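Local coordinates for protein B-agarase (PDB 4BQ2) that probably hydrolyses agarose from chain ends as a family 50 exo-beta-agarase of a marine bacterium, at residues W271-F282 and N739-L747. Sequence-based numbering, arbitrary orientation.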
loop_
_atom_site.group_PDB
_atom_site.type_symbol
_atom_site.label_atom_id
_atom_site.label_comp_id
_atom_site.label_asym_id
_atom_site.label_seq_id
_atom_site.Cartn_x
_atom_site.Cartn_y
_atom_site.Cartn_z
ATOM N N TRP A 271 -0.581 21.552 -14.570
ATOM C CA TRP A 271 -1.009 20.405 -15.336
ATOM C C TRP A 271 -2.410 19.960 -14.954
ATOM O O TRP A 271 -2.745 19.898 -13.767
ATOM C CB TRP A 271 -0.041 19.246 -15.131
ATOM C CG TRP A 271 1.174 19.360 -16.016
ATOM C CD1 TRP A 271 2.452 19.699 -15.638
ATOM C CD2 TRP A 271 1.216 19.135 -17.427
ATOM N NE1 TRP A 271 3.286 19.697 -16.741
ATOM C CE2 TRP A 271 2.549 19.354 -17.849
ATOM C CE3 TRP A 271 0.242 18.764 -18.387
ATOM C CZ2 TRP A 271 2.954 19.177 -19.180
ATOM C CZ3 TRP A 271 0.638 18.629 -19.708
ATOM C CH2 TRP A 271 1.988 18.816 -20.095
ATOM N N MET A 272 -3.208 19.661 -15.984
ATOM C CA MET A 272 -4.582 19.217 -15.829
ATOM C C MET A 272 -4.903 18.097 -16.804
ATOM O O MET A 272 -4.196 17.864 -17.804
ATOM C CB MET A 272 -5.573 20.388 -16.060
ATOM C CG MET A 272 -5.564 21.467 -14.969
ATOM S SD MET A 272 -6.093 20.827 -13.366
ATOM C CE MET A 272 -7.875 20.975 -13.465
ATOM N N LEU A 273 -5.978 17.389 -16.499
ATOM C CA LEU A 273 -6.627 16.604 -17.536
ATOM C C LEU A 273 -7.638 17.483 -18.243
ATOM O O LEU A 273 -8.046 18.526 -17.724
ATOM C CB LEU A 273 -7.260 15.327 -16.968
ATOM C CG LEU A 273 -6.230 14.268 -16.450
ATOM C CD1 LEU A 273 -6.802 13.344 -15.365
ATOM C CD2 LEU A 273 -5.644 13.444 -17.578
ATOM N N VAL A 274 -8.080 17.039 -19.414
ATOM C CA VAL A 274 -9.175 17.703 -20.104
ATOM C C VAL A 274 -10.115 16.581 -20.499
ATOM O O VAL A 274 -9.671 15.569 -21.041
ATOM C CB VAL A 274 -8.658 18.434 -21.363
ATOM C CG1 VAL A 274 -9.807 18.965 -22.217
ATOM C CG2 VAL A 274 -7.697 19.544 -20.976
ATOM N N ASP A 275 -11.407 16.771 -20.270
ATOM C CA ASP A 275 -12.353 15.712 -20.545
ATOM C C ASP A 275 -12.709 15.593 -22.065
ATOM O O ASP A 275 -12.301 16.424 -22.862
ATOM C CB ASP A 275 -13.536 15.796 -19.563
ATOM C CG ASP A 275 -14.637 16.786 -19.986
ATOM O OD1 ASP A 275 -14.618 17.311 -21.124
ATOM O OD2 ASP A 275 -15.534 17.022 -19.148
ATOM N N PRO A 276 -13.398 14.513 -22.478
ATOM C CA PRO A 276 -13.679 14.333 -23.925
ATOM C C PRO A 276 -14.380 15.540 -24.628
ATOM O O PRO A 276 -14.356 15.640 -25.861
ATOM C CB PRO A 276 -14.635 13.130 -23.930
ATOM C CG PRO A 276 -14.229 12.323 -22.710
ATOM C CD PRO A 276 -13.884 13.374 -21.670
ATOM N N GLU A 277 -15.053 16.388 -23.859
ATOM C CA GLU A 277 -15.740 17.573 -24.399
ATOM C C GLU A 277 -14.935 18.870 -24.251
ATOM O O GLU A 277 -15.392 19.953 -24.678
ATOM C CB GLU A 277 -17.084 17.734 -23.724
ATOM C CG GLU A 277 -17.974 16.538 -23.916
ATOM C CD GLU A 277 -19.374 16.769 -23.387
ATOM O OE1 GLU A 277 -19.562 17.495 -22.376
ATOM O OE2 GLU A 277 -20.282 16.189 -23.997
ATOM N N GLY A 278 -13.764 18.780 -23.631
ATOM C CA GLY A 278 -12.861 19.932 -23.578
ATOM C C GLY A 278 -12.863 20.679 -22.254
ATOM O O GLY A 278 -12.261 21.765 -22.135
ATOM N N TYR A 279 -13.537 20.129 -21.236
ATOM C CA TYR A 279 -13.608 20.820 -19.916
ATOM C C TYR A 279 -12.452 20.395 -19.052
ATOM O O TYR A 279 -12.040 19.214 -19.105
ATOM C CB TYR A 279 -14.930 20.539 -19.193
ATOM C CG TYR A 279 -16.116 21.056 -19.944
ATOM C CD1 TYR A 279 -16.536 22.376 -19.785
ATOM C CD2 TYR A 279 -16.822 20.229 -20.817
ATOM C CE1 TYR A 279 -17.625 22.862 -20.499
ATOM C CE2 TYR A 279 -17.927 20.702 -21.532
ATOM C CZ TYR A 279 -18.320 22.018 -21.364
ATOM O OH TYR A 279 -19.399 22.478 -22.075
ATOM N N PRO A 280 -11.867 21.341 -18.292
ATOM C CA PRO A 280 -10.734 20.955 -17.470
ATOM C C PRO A 280 -11.174 19.854 -16.494
ATOM O O PRO A 280 -12.324 19.873 -16.027
ATOM C CB PRO A 280 -10.370 22.248 -16.717
ATOM C CG PRO A 280 -10.936 23.371 -17.559
ATOM C CD PRO A 280 -12.153 22.796 -18.223
ATOM N N TYR A 281 -10.273 18.920 -16.217
ATOM C CA TYR A 281 -10.602 17.743 -15.413
ATOM C C TYR A 281 -9.486 17.444 -14.402
ATOM O O TYR A 281 -8.305 17.681 -14.670
ATOM C CB TYR A 281 -10.855 16.538 -16.357
ATOM C CG TYR A 281 -11.284 15.223 -15.685
ATOM C CD1 TYR A 281 -12.613 14.980 -15.356
ATOM C CD2 TYR A 281 -10.346 14.232 -15.410
ATOM C CE1 TYR A 281 -13.004 13.777 -14.775
ATOM C CE2 TYR A 281 -10.714 13.028 -14.802
ATOM C CZ TYR A 281 -12.033 12.811 -14.486
ATOM O OH TYR A 281 -12.393 11.611 -13.899
ATOM N N PHE A 282 -9.867 16.876 -13.256
ATOM C CA PHE A 282 -8.943 16.552 -12.167
ATOM C C PHE A 282 -9.511 15.274 -11.519
ATOM O O PHE A 282 -10.704 15.210 -11.169
ATOM C CB PHE A 282 -8.816 17.714 -11.166
ATOM C CG PHE A 282 -7.799 17.467 -10.061
ATOM C CD1 PHE A 282 -8.183 16.849 -8.861
ATOM C CD2 PHE A 282 -6.478 17.863 -10.209
ATOM C CE1 PHE A 282 -7.255 16.624 -7.848
ATOM C CE2 PHE A 282 -5.532 17.646 -9.208
ATOM C CZ PHE A 282 -5.916 17.018 -8.016
ATOM N N ASN A 739 -13.613 17.631 -2.806
ATOM C CA ASN A 739 -14.170 17.554 -4.149
ATOM C C ASN A 739 -14.964 18.806 -4.549
ATOM O O ASN A 739 -15.056 19.145 -5.737
ATOM C CB ASN A 739 -15.042 16.299 -4.290
ATOM C CG ASN A 739 -14.220 15.020 -4.383
ATOM O OD1 ASN A 739 -13.041 15.052 -4.753
ATOM N ND2 ASN A 739 -14.842 13.883 -4.029
ATOM N N ALA A 740 -15.540 19.495 -3.571
ATOM C CA ALA A 740 -16.279 20.722 -3.884
ATOM C C ALA A 740 -15.343 21.868 -4.289
ATOM O O ALA A 740 -15.800 22.857 -4.871
ATOM C CB ALA A 740 -17.234 21.122 -2.751
ATOM N N LYS A 741 -14.038 21.714 -4.038
ATOM C CA LYS A 741 -13.079 22.775 -4.301
ATOM C C LYS A 741 -11.896 22.427 -5.219
ATOM O O LYS A 741 -11.063 23.297 -5.489
ATOM C CB LYS A 741 -12.568 23.335 -2.966
ATOM C CG LYS A 741 -11.454 22.525 -2.316
ATOM C CD LYS A 741 -11.292 23.017 -0.879
ATOM C CE LYS A 741 -9.868 22.852 -0.405
ATOM N NZ LYS A 741 -9.747 23.166 1.048
ATOM N N ILE A 742 -11.801 21.181 -5.703
ATOM C CA ILE A 742 -10.688 20.810 -6.558
ATOM C C ILE A 742 -10.539 21.781 -7.757
ATOM O O ILE A 742 -9.431 22.123 -8.129
ATOM C CB ILE A 742 -10.739 19.331 -7.084
ATOM C CG1 ILE A 742 -12.091 18.990 -7.728
ATOM C CG2 ILE A 742 -10.347 18.334 -5.985
ATOM C CD1 ILE A 742 -12.196 17.564 -8.271
ATOM N N TYR A 743 -11.642 22.236 -8.335
ATOM C CA TYR A 743 -11.518 23.027 -9.580
ATOM C C TYR A 743 -11.263 24.518 -9.330
ATOM O O TYR A 743 -10.400 25.126 -10.000
ATOM C CB TYR A 743 -12.745 22.829 -10.470
ATOM C CG TYR A 743 -12.811 21.443 -11.113
ATOM C CD1 TYR A 743 -11.836 21.034 -12.023
ATOM C CD2 TYR A 743 -13.863 20.565 -10.824
ATOM C CE1 TYR A 743 -11.891 19.776 -12.635
ATOM C CE2 TYR A 743 -13.929 19.315 -11.424
ATOM C CZ TYR A 743 -12.934 18.921 -12.317
ATOM O OH TYR A 743 -13.024 17.701 -12.896
ATOM N N THR A 744 -12.016 25.091 -8.393
ATOM C CA THR A 744 -11.797 26.476 -7.963
ATOM C C THR A 744 -10.373 26.679 -7.459
ATOM O O THR A 744 -9.720 27.650 -7.844
ATOM C CB THR A 744 -12.826 26.930 -6.919
ATOM O OG1 THR A 744 -12.854 25.978 -5.856
ATOM C CG2 THR A 744 -14.198 26.978 -7.534
ATOM N N GLU A 745 -9.860 25.748 -6.651
ATOM C CA GLU A 745 -8.435 25.776 -6.290
ATOM C C GLU A 745 -7.490 25.773 -7.491
ATOM O O GLU A 745 -6.667 26.666 -7.623
ATOM C CB GLU A 745 -8.056 24.626 -5.360
ATOM C CG GLU A 745 -8.785 24.621 -4.032
ATOM C CD GLU A 745 -8.176 25.552 -3.010
ATOM O OE1 GLU A 745 -7.035 25.300 -2.569
ATOM O OE2 GLU A 745 -8.858 26.517 -2.626
ATOM N N ARG A 746 -7.595 24.772 -8.361
ATOM C CA ARG A 746 -6.616 24.602 -9.437
ATOM C C ARG A 746 -6.716 25.731 -10.449
ATOM O O ARG A 746 -5.721 26.174 -11.016
ATOM C CB ARG A 746 -6.864 23.293 -10.215
ATOM C CG ARG A 746 -6.719 21.993 -9.451
ATOM C CD ARG A 746 -5.289 21.681 -9.092
ATOM N NE ARG A 746 -4.436 21.372 -10.240
ATOM C CZ ARG A 746 -3.210 20.882 -10.113
ATOM N NH1 ARG A 746 -2.713 20.637 -8.901
ATOM N NH2 ARG A 746 -2.466 20.643 -11.186
ATOM N N LEU A 747 -7.935 26.151 -10.725
ATOM C CA LEU A 747 -8.146 27.071 -11.816
ATOM C C LEU A 747 -8.334 28.473 -11.250
ATOM O O LEU A 747 -8.102 29.443 -11.956
ATOM C CB LEU A 747 -9.322 26.618 -12.701
ATOM C CG LEU A 747 -9.295 25.150 -13.189
ATOM C CD1 LEU A 747 -10.661 24.681 -13.713
ATOM C CD2 LEU A 747 -8.181 24.859 -14.191
#
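R746 and Y743, on the last short helix of the modelled chain, grip the hairpin of strands 271-274 and 280-281, the axis of helix 742-746 passing 11.4 Å from that of strand 271-274 at 135° between their N-to-C directions. R746, bent at chi2 and chi3, brings NH2 to 2.7 Å from W271 O, in the carbonyl plane; the bond is bent at the hydrogen (133°), and the oxygen is tilted out of the guanidinium plane. Its NE makes a weak bond to M272 SD, at 3.6 Å. F282 CE2 lies over one face of the R746 guanidinium, offset toward the guanidinium's own rim and 4.0 Å from R746 NE, with the ring and guanidinium planes 40° apart. Beyond the contact, NH1 donates to the carbonyls of I688 and N690. Y743 reaches Y281 CA with its ring edge and brings CE1 to 3.4 Å from P280 O; its OH accepts from F282 N at 3.3 Å and also bonds to G248 O. Apolar contacts fill in around these bonds. F282, with CG anti to the backbone N, turns CD1 onto I742 CG2 (3.9 Å), while L747 spreads its two methyls, CD1 against P280 CB (3.9 Å) and CD2 against M272 CE. The partners of R746 NH1 and NH2 named here are thus backbone carbonyls, of W271, I688 and N690, whose dipoles probably stabilise the arginine's positive charge, and the contact joins the C-terminal helix to the second and third strands of the six-stranded mixed sheet.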